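Local coordinates for cystathionine beta-lyase family protein, YNBB B.subtilis ortholog (Clostridium acetobutylicum, PDB 3HVY), which probably acts as a pyridoxal-phosphate-dependent lyase on sulfur amino acids, of the methionine gamma-lyase family, with a possible part in aluminium resistance, at residues E303-I314 with G408-L419. Sequence-based numbering, arbitrary orientation.
Sequences EAVKGAVFCARI and GLTFDHAKLGVL. With EDO (1,2-ethanediol), chain Y.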
# COMPACT_ATOMS: atom_id res chain seq x y z
N GLU D 303 9.92 -26.13 -5.24
CA GLU D 303 11.24 -25.78 -4.72
C GLU D 303 11.35 -26.22 -3.24
O GLU D 303 12.39 -26.76 -2.82
CB GLU D 303 11.49 -24.28 -4.80
CG GLU D 303 11.57 -23.71 -6.23
CD GLU D 303 12.69 -24.34 -7.04
OE1 GLU D 303 13.87 -24.17 -6.67
OE2 GLU D 303 12.40 -25.01 -8.07
N ALA D 304 10.28 -26.03 -2.48
CA ALA D 304 10.29 -26.39 -1.04
C ALA D 304 10.28 -27.92 -0.89
O ALA D 304 10.98 -28.46 -0.06
CB ALA D 304 9.13 -25.73 -0.33
N VAL D 305 9.52 -28.61 -1.73
CA VAL D 305 9.52 -30.05 -1.75
C VAL D 305 10.92 -30.58 -2.03
O VAL D 305 11.40 -31.45 -1.31
CB VAL D 305 8.49 -30.66 -2.72
CG1 VAL D 305 8.58 -32.22 -2.72
CG2 VAL D 305 7.01 -30.23 -2.38
N LYS D 306 11.59 -30.07 -3.07
CA LYS D 306 12.95 -30.47 -3.37
C LYS D 306 13.87 -30.23 -2.21
O LYS D 306 14.70 -31.05 -1.96
CB LYS D 306 13.44 -29.76 -4.62
CG LYS D 306 12.74 -30.28 -5.89
CD LYS D 306 13.30 -29.55 -7.16
CE LYS D 306 12.57 -30.03 -8.43
NZ LYS D 306 13.12 -29.55 -9.74
N GLY D 307 13.71 -29.12 -1.49
CA GLY D 307 14.51 -28.86 -0.31
C GLY D 307 14.27 -29.88 0.76
O GLY D 307 15.20 -30.35 1.38
N ALA D 308 13.02 -30.28 0.94
CA ALA D 308 12.69 -31.27 1.96
C ALA D 308 13.35 -32.67 1.64
O ALA D 308 13.97 -33.31 2.49
CB ALA D 308 11.13 -31.42 2.04
N VAL D 309 13.23 -33.09 0.39
CA VAL D 309 13.74 -34.36 -0.12
C VAL D 309 15.24 -34.41 -0.09
O VAL D 309 15.81 -35.41 0.29
CB VAL D 309 13.15 -34.63 -1.55
CG1 VAL D 309 13.88 -35.79 -2.27
CG2 VAL D 309 11.59 -34.89 -1.50
N PHE D 310 15.90 -33.33 -0.51
CA PHE D 310 17.36 -33.22 -0.41
C PHE D 310 17.78 -33.23 1.07
O PHE D 310 18.72 -33.93 1.48
CB PHE D 310 17.84 -31.92 -1.06
CG PHE D 310 19.30 -31.61 -0.81
CD1 PHE D 310 20.30 -32.32 -1.46
CD2 PHE D 310 19.68 -30.67 0.13
CE1 PHE D 310 21.64 -32.04 -1.22
CE2 PHE D 310 21.00 -30.42 0.41
CZ PHE D 310 21.99 -31.09 -0.27
N CYS D 311 17.08 -32.49 1.90
CA CYS D 311 17.39 -32.54 3.34
C CYS D 311 17.30 -33.98 3.91
O CYS D 311 18.19 -34.44 4.63
CB CYS D 311 16.44 -31.60 4.09
SG CYS D 311 16.70 -31.60 5.89
N ALA D 312 16.18 -34.66 3.65
CA ALA D 312 15.97 -36.05 4.00
C ALA D 312 17.18 -36.93 3.63
O ALA D 312 17.65 -37.71 4.45
CB ALA D 312 14.67 -36.62 3.28
N ARG D 313 17.64 -36.85 2.38
CA ARG D 313 18.74 -37.70 1.95
C ARG D 313 20.06 -37.32 2.58
O ARG D 313 20.74 -38.20 3.11
CB ARG D 313 18.92 -37.76 0.44
CG ARG D 313 19.95 -38.78 0.01
CD ARG D 313 19.70 -40.15 0.62
NE ARG D 313 20.46 -41.22 -0.08
CZ ARG D 313 20.48 -42.51 0.27
NH1 ARG D 313 19.81 -42.98 1.34
NH2 ARG D 313 21.26 -43.34 -0.43
N ILE D 314 20.41 -36.03 2.58
CA ILE D 314 21.69 -35.65 3.14
C ILE D 314 21.78 -35.91 4.65
O ILE D 314 22.80 -36.36 5.14
CB ILE D 314 22.13 -34.22 2.75
CG1 ILE D 314 23.66 -34.10 2.90
CG2 ILE D 314 21.36 -33.13 3.57
CD1 ILE D 314 24.23 -32.67 2.48
N GLY D 408 11.45 -22.87 1.52
CA GLY D 408 12.56 -22.49 0.69
C GLY D 408 12.01 -21.87 -0.59
O GLY D 408 11.48 -22.59 -1.47
N LEU D 409 12.12 -20.55 -0.70
CA LEU D 409 11.63 -19.86 -1.90
C LEU D 409 12.35 -20.40 -3.11
O LEU D 409 11.81 -20.37 -4.22
CB LEU D 409 11.82 -18.37 -1.80
CG LEU D 409 11.04 -17.68 -0.66
CD1 LEU D 409 11.54 -16.28 -0.43
CD2 LEU D 409 9.50 -17.73 -0.86
N THR D 410 13.59 -20.86 -2.93
CA THR D 410 14.31 -21.51 -4.01
C THR D 410 14.99 -22.72 -3.43
O THR D 410 15.28 -22.81 -2.20
CB THR D 410 15.35 -20.60 -4.67
OG1 THR D 410 16.47 -20.43 -3.80
CG2 THR D 410 14.80 -19.28 -5.07
N PHE D 411 15.17 -23.73 -4.27
CA PHE D 411 15.88 -24.91 -3.82
C PHE D 411 17.32 -24.56 -3.43
O PHE D 411 17.89 -25.12 -2.46
CB PHE D 411 15.90 -25.99 -4.92
CG PHE D 411 16.80 -27.12 -4.61
CD1 PHE D 411 16.54 -27.94 -3.52
CD2 PHE D 411 17.92 -27.36 -5.38
CE1 PHE D 411 17.37 -28.95 -3.22
CE2 PHE D 411 18.75 -28.37 -5.08
CZ PHE D 411 18.48 -29.19 -4.00
N ASP D 412 17.94 -23.67 -4.18
CA ASP D 412 19.32 -23.29 -3.83
C ASP D 412 19.37 -22.77 -2.40
O ASP D 412 20.29 -23.08 -1.62
CB ASP D 412 19.83 -22.24 -4.81
CG ASP D 412 20.27 -22.84 -6.15
OD1 ASP D 412 21.00 -23.87 -6.14
OD2 ASP D 412 19.92 -22.30 -7.23
N HIS D 413 18.40 -21.96 -2.02
CA HIS D 413 18.38 -21.47 -0.65
C HIS D 413 18.23 -22.60 0.36
O HIS D 413 19.04 -22.72 1.28
CB HIS D 413 17.30 -20.40 -0.43
CG HIS D 413 17.36 -19.79 0.93
ND1 HIS D 413 16.23 -19.37 1.61
CD2 HIS D 413 18.41 -19.59 1.77
CE1 HIS D 413 16.59 -18.90 2.79
NE2 HIS D 413 17.91 -19.01 2.91
N ALA D 414 17.26 -23.46 0.16
CA ALA D 414 17.03 -24.62 1.04
C ALA D 414 18.27 -25.48 1.20
O ALA D 414 18.70 -25.85 2.32
CB ALA D 414 15.86 -25.45 0.49
N LYS D 415 18.87 -25.78 0.06
CA LYS D 415 20.11 -26.62 -0.02
C LYS D 415 21.24 -25.95 0.75
O LYS D 415 21.85 -26.56 1.62
CB LYS D 415 20.41 -26.84 -1.53
CG LYS D 415 21.78 -27.22 -1.99
CD LYS D 415 21.75 -27.30 -3.54
CE LYS D 415 22.27 -26.09 -4.15
NZ LYS D 415 22.24 -26.26 -5.61
N LEU D 416 21.45 -24.67 0.50
CA LEU D 416 22.53 -23.93 1.19
C LEU D 416 22.30 -23.90 2.70
O LEU D 416 23.22 -24.08 3.50
CB LEU D 416 22.65 -22.50 0.61
CG LEU D 416 23.20 -22.44 -0.86
CD1 LEU D 416 23.09 -21.05 -1.54
CD2 LEU D 416 24.64 -22.91 -0.88
N GLY D 417 21.05 -23.70 3.07
CA GLY D 417 20.67 -23.68 4.47
C GLY D 417 20.97 -24.99 5.15
O GLY D 417 21.52 -25.00 6.25
N VAL D 418 20.63 -26.11 4.50
CA VAL D 418 20.92 -27.41 5.09
C VAL D 418 22.42 -27.65 5.25
O VAL D 418 22.86 -28.18 6.27
CB VAL D 418 20.21 -28.54 4.33
CG1 VAL D 418 20.64 -29.96 4.84
CG2 VAL D 418 18.71 -28.30 4.43
N LEU D 419 23.21 -27.24 4.25
CA LEU D 419 24.64 -27.41 4.31
C LEU D 419 25.20 -26.58 5.46
O LEU D 419 26.04 -27.06 6.23
CB LEU D 419 25.33 -27.03 3.01
CG LEU D 419 24.92 -27.76 1.74
CD1 LEU D 419 25.81 -27.29 0.56
CD2 LEU D 419 24.95 -29.30 1.92
C1 EDO Y . 15.87 -26.11 -9.07
O1 EDO Y . 15.78 -24.99 -8.22
C2 EDO Y . 14.70 -27.03 -8.81
O2 EDO Y . 13.56 -26.77 -9.64
O HOH W 1 17.02 -22.77 -7.08
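Phe411 and Glu303 join two helices of this fold-type I PLP enzyme, the long helix 287-317 and the C-terminal helix 411-422; the axes of 303-314 and 411-419 approach to 8.4 Å and run roughly parallel. Phe411 can be followed from its backbone to its ring tip. Phe411 N, in the first turn of its helix, gives a hydrogen bond to Glu303 OE1 (2.8 Å, 157° at the hydrogen), coming in on the anti side of the carboxylate and somewhat out of its plane. Phe411 CB lies 3.2 Å from Glu303 OE1. With CG anti to the backbone N (chi1 170°), the ring enters a hole between Glu303, Lys306, Gly307 and Phe310: CD1 comes up to Gly307 N, Phe411 CE1 stands 3.7 Å from Phe310 CB, and CZ reaches Phe310 CG. The edge of the Phe411 ring is turned to the face of the Phe310 ring in an offset T-shaped stack, the planes at 89°. Gly307 lets the helices close in, its CA resting on Ala414 CB. Farther along, Val418 CG2 packs on Cys311 CB, and Leu419 CD2 meets the edge of the Phe310 ring. Outside the pair, Phe35 of helix 18-55 adds another edge-to-face ring to Phe411, while Asp412 pairs with Arg42 of the second subunit, placing this helix start at a subunit interface. A 1,2-ethanediol, probably from the crystallisation liquor, spans the carboxylate: its O1 donates to Glu303 OE1 and its O2 to Glu303 OE2, each at 2.6 Å.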